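Local coordinates for protein (2Z,6E)-hedycaryol synthase (Kitasatospora setae, PDB 4MC3) that catalyses the magnesium-dependent 1,11-cyclization of (2E,6E)-farnesyl diphosphate, with addition of water and release of diphosphate, to give (2Z,6E)-hedycaryol, at residues E277-R281 with Q282-S286; L132-P135 with A136-D140. All blocks are in the same frame, centred on the assembly; numbering follows the deposited sequence.

Interaction 1: residues E277-R281 with Q282-S286; sequences EELDR and QALPS
Glu278 and Gln282, one turn apart, meet side chain to side chain where helix 250-282 of this all-helical class I terpene synthase gives way to the turn before helix 286-309. The carboxylate and amide planes stand 75° apart, yet the bond is nearly straight (162°): Gln282 NE2 gives its N-H, close to the amide plane, to Glu278 OE2 at 3.0 Å, on the anti side and somewhat out of the carboxylate plane. Glu278 reaches it with CG anti to the backbone N (chi1 171°) and a bend at chi2. Its other oxygen, OE1, takes Arg281 NH2 at 3.2 Å, at the edge of the guanidinium, in a salt bridge that a long one from Arg281 NH1 to Glu277 OE1 extends into a network. Gln282 OE1 is hydrogen-bonded to Ser199 OG. With an alanine at position 278, Gln282 NE2 would probably lose this acceptor and Arg281 its shorter salt bridge, keeping the long one to Glu277.

In the backbone, the N-H of Gln282 is weakly bonded to the carbonyls of Glu278 and Leu279. Ala283 N bonds to Asp280 O at 3.3 Å from well above the carbonyl plane, and its positive phi turns the chain out of the helix. On the inner side, Leu279 and Leu284 lie across each other against Val200, with Leu279 CD2 and Leu284 CD1 pressed to 3.5 Å, closer than usual for two carbons.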
loop_
_atom_site.group_PDB
_atom_site.type_symbol
_atom_site.label_atom_id
_atom_site.label_comp_id
_atom_site.label_asym_id
_atom_site.label_seq_id
_atom_site.Cartn_x
_atom_site.Cartn_y
_atom_site.Cartn_z
ATOM N N GLU A 277 9.620 0.185 22.980
ATOM C CA GLU A 277 10.555 1.012 23.771
ATOM C C GLU A 277 10.314 2.504 23.559
ATOM O O GLU A 277 10.339 3.309 24.506
ATOM C CB GLU A 277 12.011 0.660 23.405
ATOM C CG GLU A 277 12.391 -0.793 23.659
ATOM C CD GLU A 277 13.771 -1.172 23.116
ATOM O OE1 GLU A 277 14.554 -0.275 22.678
ATOM O OE2 GLU A 277 14.068 -2.389 23.141
ATOM N N GLU A 278 10.020 2.881 22.319
ATOM C CA GLU A 278 9.815 4.280 21.995
ATOM C C GLU A 278 8.496 4.774 22.612
ATOM O O GLU A 278 8.403 5.934 23.003
ATOM C CB GLU A 278 9.797 4.489 20.462
ATOM C CG GLU A 278 9.382 5.887 19.971
ATOM C CD GLU A 278 10.382 6.986 20.381
ATOM O OE1 GLU A 278 11.479 6.632 20.848
ATOM O OE2 GLU A 278 10.103 8.202 20.217
ATOM N N LEU A 279 7.466 3.924 22.652
ATOM C CA LEU A 279 6.188 4.348 23.275
ATOM C C LEU A 279 6.415 4.726 24.759
ATOM O O LEU A 279 5.863 5.711 25.246
ATOM C CB LEU A 279 5.129 3.256 23.115
ATOM C CG LEU A 279 4.687 3.004 21.648
ATOM C CD1 LEU A 279 3.766 1.803 21.583
ATOM C CD2 LEU A 279 3.988 4.220 21.059
ATOM N N ASP A 280 7.251 3.947 25.464
ATOM C CA ASP A 280 7.677 4.244 26.869
ATOM C C ASP A 280 8.442 5.579 27.016
ATOM O O ASP A 280 8.184 6.339 27.943
ATOM C CB ASP A 280 8.497 3.055 27.351
ATOM C CG ASP A 280 7.643 1.800 27.547
ATOM O OD1 ASP A 280 6.401 1.900 27.510
ATOM O OD2 ASP A 280 8.208 0.709 27.757
ATOM N N ARG A 281 9.380 5.864 26.126
ATOM C CA ARG A 281 10.098 7.137 26.101
ATOM C C ARG A 281 9.210 8.364 25.920
ATOM O O ARG A 281 9.562 9.458 26.389
ATOM C CB ARG A 281 11.163 7.118 24.995
ATOM C CG ARG A 281 12.326 6.189 25.291
ATOM C CD ARG A 281 13.451 6.389 24.292
ATOM N NE ARG A 281 14.282 5.191 24.192
ATOM C CZ ARG A 281 14.241 4.302 23.199
ATOM N NH1 ARG A 281 15.054 3.249 23.236
ATOM N NH2 ARG A 281 13.409 4.449 22.163
ATOM N N GLN A 282 8.062 8.192 25.259
ATOM C CA GLN A 282 7.174 9.322 24.991
ATOM C C GLN A 282 6.185 9.584 26.131
ATOM O O GLN A 282 5.627 10.674 26.214
ATOM C CB GLN A 282 6.429 9.148 23.660
ATOM C CG GLN A 282 7.362 9.314 22.466
ATOM C CD GLN A 282 6.655 9.566 21.148
ATOM O OE1 GLN A 282 5.581 10.178 21.086
ATOM N NE2 GLN A 282 7.284 9.112 20.064
ATOM N N ALA A 283 5.986 8.603 26.999
ATOM C CA ALA A 283 5.047 8.729 28.111
ATOM C C ALA A 283 3.640 9.085 27.643
ATOM O O ALA A 283 3.018 10.006 28.115
ATOM C CB ALA A 283 5.540 9.735 29.139
ATOM N N LEU A 284 3.119 8.270 26.750
ATOM C CA LEU A 284 1.810 8.506 26.124
ATOM C C LEU A 284 0.637 8.038 26.983
ATOM O O LEU A 284 0.759 7.116 27.810
ATOM C CB LEU A 284 1.774 7.732 24.812
ATOM C CG LEU A 284 2.811 8.175 23.808
ATOM C CD1 LEU A 284 2.989 7.101 22.733
ATOM C CD2 LEU A 284 2.422 9.522 23.228
ATOM N N PRO A 285 -0.535 8.624 26.759
ATOM C CA PRO A 285 -1.723 8.058 27.374
ATOM C C PRO A 285 -1.900 6.620 26.943
ATOM O O PRO A 285 -1.464 6.234 25.832
ATOM C CB PRO A 285 -2.856 8.901 26.790
ATOM C CG PRO A 285 -2.224 10.181 26.355
ATOM C CD PRO A 285 -0.823 9.826 25.968
ATOM N N SER A 286 -2.523 5.842 27.806
ATOM C CA SER A 286 -2.778 4.427 27.516
ATOM C C SER A 286 -3.502 4.217 26.213
ATOM O O SER A 286 -3.168 3.312 25.443
ATOM C CB SER A 286 -3.599 3.810 28.653
ATOM O OG SER A 286 -2.882 3.999 29.859
#

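Interaction 2: residues L132-P135 with A136-D140; sequences LGRP and ATWCD
Trp138 packs against both Arg134 and Pro135, the last two residues of the loop leading into helix 136-160, and the contact has a close inner side and a looser outer one. On the inner side the indole projects with CG anti to the backbone N (chi1 -179°), which carries the ring back along the incoming loop. The aliphatic base of Arg134 runs beside it, pointing the same way, and its CB lies obliquely 3.9 Å from Trp138 CE3. A bend at chi2 turns the chain so that, beyond CG, it leads away from the indole, the guanidinium plane 46° from the ring plane; NH1 is held by the carbonyl of Thr130 in the preceding helix. Pro135 adds its ring, whose CG sits 4.0 Å from Trp138 CB. Cys139 SG also lies 4.1 Å from Arg134 CB, and the cysteine side chain rests against Trp127 and Ala131 of helix 118-131. The indole is buried further by Phe195, in an edge-to-face contact, and NE1 is satisfied by the carbonyl of Asp186.

The outer side is looser: Ala136 and Thr137 are exposed on the first turn of the helix, turned from the packed indole.

A nearly straight backbone bond joins loop to helix: Cys139 N to Pro135 O, 3.0 Å with an N-H...O angle of 162°. With Pro135 in the N-cap position, this is the opening i to i+4 bond of an alpha-helix, made at a tight helix-loop-helix corner of the terpene synthase fold.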
loop_
_atom_site.group_PDB
_atom_site.type_symbol
_atom_site.label_atom_id
_atom_site.label_comp_id
_atom_site.label_asym_id
_atom_site.label_seq_id
_atom_site.Cartn_x
_atom_site.Cartn_y
_atom_site.Cartn_z
ATOM N N LEU A 132 -12.850 14.923 5.751
ATOM C CA LEU A 132 -13.832 15.593 6.588
ATOM C C LEU A 132 -13.859 15.060 7.997
ATOM O O LEU A 132 -14.098 13.879 8.234
ATOM C CB LEU A 132 -15.238 15.440 5.985
ATOM C CG LEU A 132 -16.410 16.049 6.757
ATOM C CD1 LEU A 132 -16.261 17.528 6.577
ATOM C CD2 LEU A 132 -17.758 15.558 6.203
ATOM N N GLY A 133 -13.579 15.960 8.940
ATOM C CA GLY A 133 -13.510 15.528 10.299
ATOM C C GLY A 133 -12.337 14.701 10.758
ATOM O O GLY A 133 -12.349 14.183 11.899
ATOM N N ARG A 134 -11.319 14.573 9.896
ATOM C CA ARG A 134 -10.099 13.857 10.189
ATOM C C ARG A 134 -8.983 14.886 10.469
ATOM O O ARG A 134 -8.897 15.913 9.860
ATOM C CB ARG A 134 -9.691 12.952 9.017
ATOM C CG ARG A 134 -10.234 11.506 9.088
ATOM C CD ARG A 134 -11.731 11.500 8.940
ATOM N NE ARG A 134 -12.417 10.212 9.156
ATOM C CZ ARG A 134 -13.217 9.638 8.282
ATOM N NH1 ARG A 134 -13.448 10.198 7.106
ATOM N NH2 ARG A 134 -13.845 8.524 8.597
ATOM N N PRO A 135 -8.102 14.580 11.431
ATOM C CA PRO A 135 -7.119 15.560 11.858
ATOM C C PRO A 135 -6.125 15.942 10.752
ATOM O O PRO A 135 -5.688 15.102 9.933
ATOM C CB PRO A 135 -6.435 14.876 13.050
ATOM C CG PRO A 135 -6.696 13.417 12.886
ATOM C CD PRO A 135 -7.996 13.299 12.154
ATOM N N ALA A 136 -5.734 17.208 10.746
ATOM C CA ALA A 136 -4.854 17.752 9.712
ATOM C C ALA A 136 -3.513 16.949 9.586
ATOM O O ALA A 136 -3.009 16.765 8.488
ATOM C CB ALA A 136 -4.579 19.227 9.992
ATOM N N THR A 137 -2.905 16.529 10.696
ATOM C CA THR A 137 -1.616 15.838 10.621
ATOM C C THR A 137 -1.799 14.530 9.857
ATOM O O THR A 137 -0.946 14.133 9.029
ATOM C CB THR A 137 -0.993 15.619 12.018
ATOM O OG1 THR A 137 -0.776 16.926 12.671
ATOM C CG2 THR A 137 0.344 14.945 11.988
ATOM N N TRP A 138 -2.897 13.851 10.142
ATOM C CA TRP A 138 -3.224 12.603 9.396
ATOM C C TRP A 138 -3.452 12.875 7.917
ATOM O O TRP A 138 -2.948 12.207 7.058
ATOM C CB TRP A 138 -4.429 11.904 10.003
ATOM C CG TRP A 138 -4.761 10.637 9.268
ATOM C CD1 TRP A 138 -4.218 9.412 9.520
ATOM C CD2 TRP A 138 -5.645 10.485 8.180
ATOM N NE1 TRP A 138 -4.682 8.506 8.602
ATOM C CE2 TRP A 138 -5.563 9.131 7.771
ATOM C CE3 TRP A 138 -6.459 11.354 7.439
ATOM C CZ2 TRP A 138 -6.260 8.644 6.692
ATOM C CZ3 TRP A 138 -7.144 10.874 6.330
ATOM C CH2 TRP A 138 -7.029 9.487 5.956
ATOM N N CYS A 139 -4.216 13.915 7.608
ATOM C CA CYS A 139 -4.530 14.270 6.230
ATOM C C CYS A 139 -3.248 14.532 5.463
ATOM O O CYS A 139 -3.073 14.080 4.338
ATOM C CB CYS A 139 -5.497 15.455 6.123
ATOM S SG CYS A 139 -7.158 15.166 6.755
ATOM N N ASP A 140 -2.341 15.279 6.080
ATOM C CA ASP A 140 -1.084 15.611 5.421
ATOM C C ASP A 140 -0.247 14.318 5.166
ATOM O O ASP A 140 0.422 14.186 4.131
ATOM C CB ASP A 140 -0.272 16.567 6.276
ATOM C CG ASP A 140 -0.802 17.972 6.252
ATOM O OD1 ASP A 140 -1.639 18.323 5.401
ATOM O OD2 ASP A 140 -0.312 18.764 7.081
#

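Overall arrangement
Followed from the N terminus, the chain first meets interaction 2, which closes the short loop 132-135 between helix 118-131 and helix 136-160; interaction 1 comes much later and closes the turn 283-285 between helix 250-282 and helix 286-309. The two are in series, neither nested nor crossed: one marks the start of a helix, the other the end of one. Their centres lie 23 Å apart and their nearest atoms about 12 Å, so they do not touch. The short helix 198-201 touches both and so links the two corners. Both are surface corners of the helical fold, away from the substrate pocket and the metal-binding motifs.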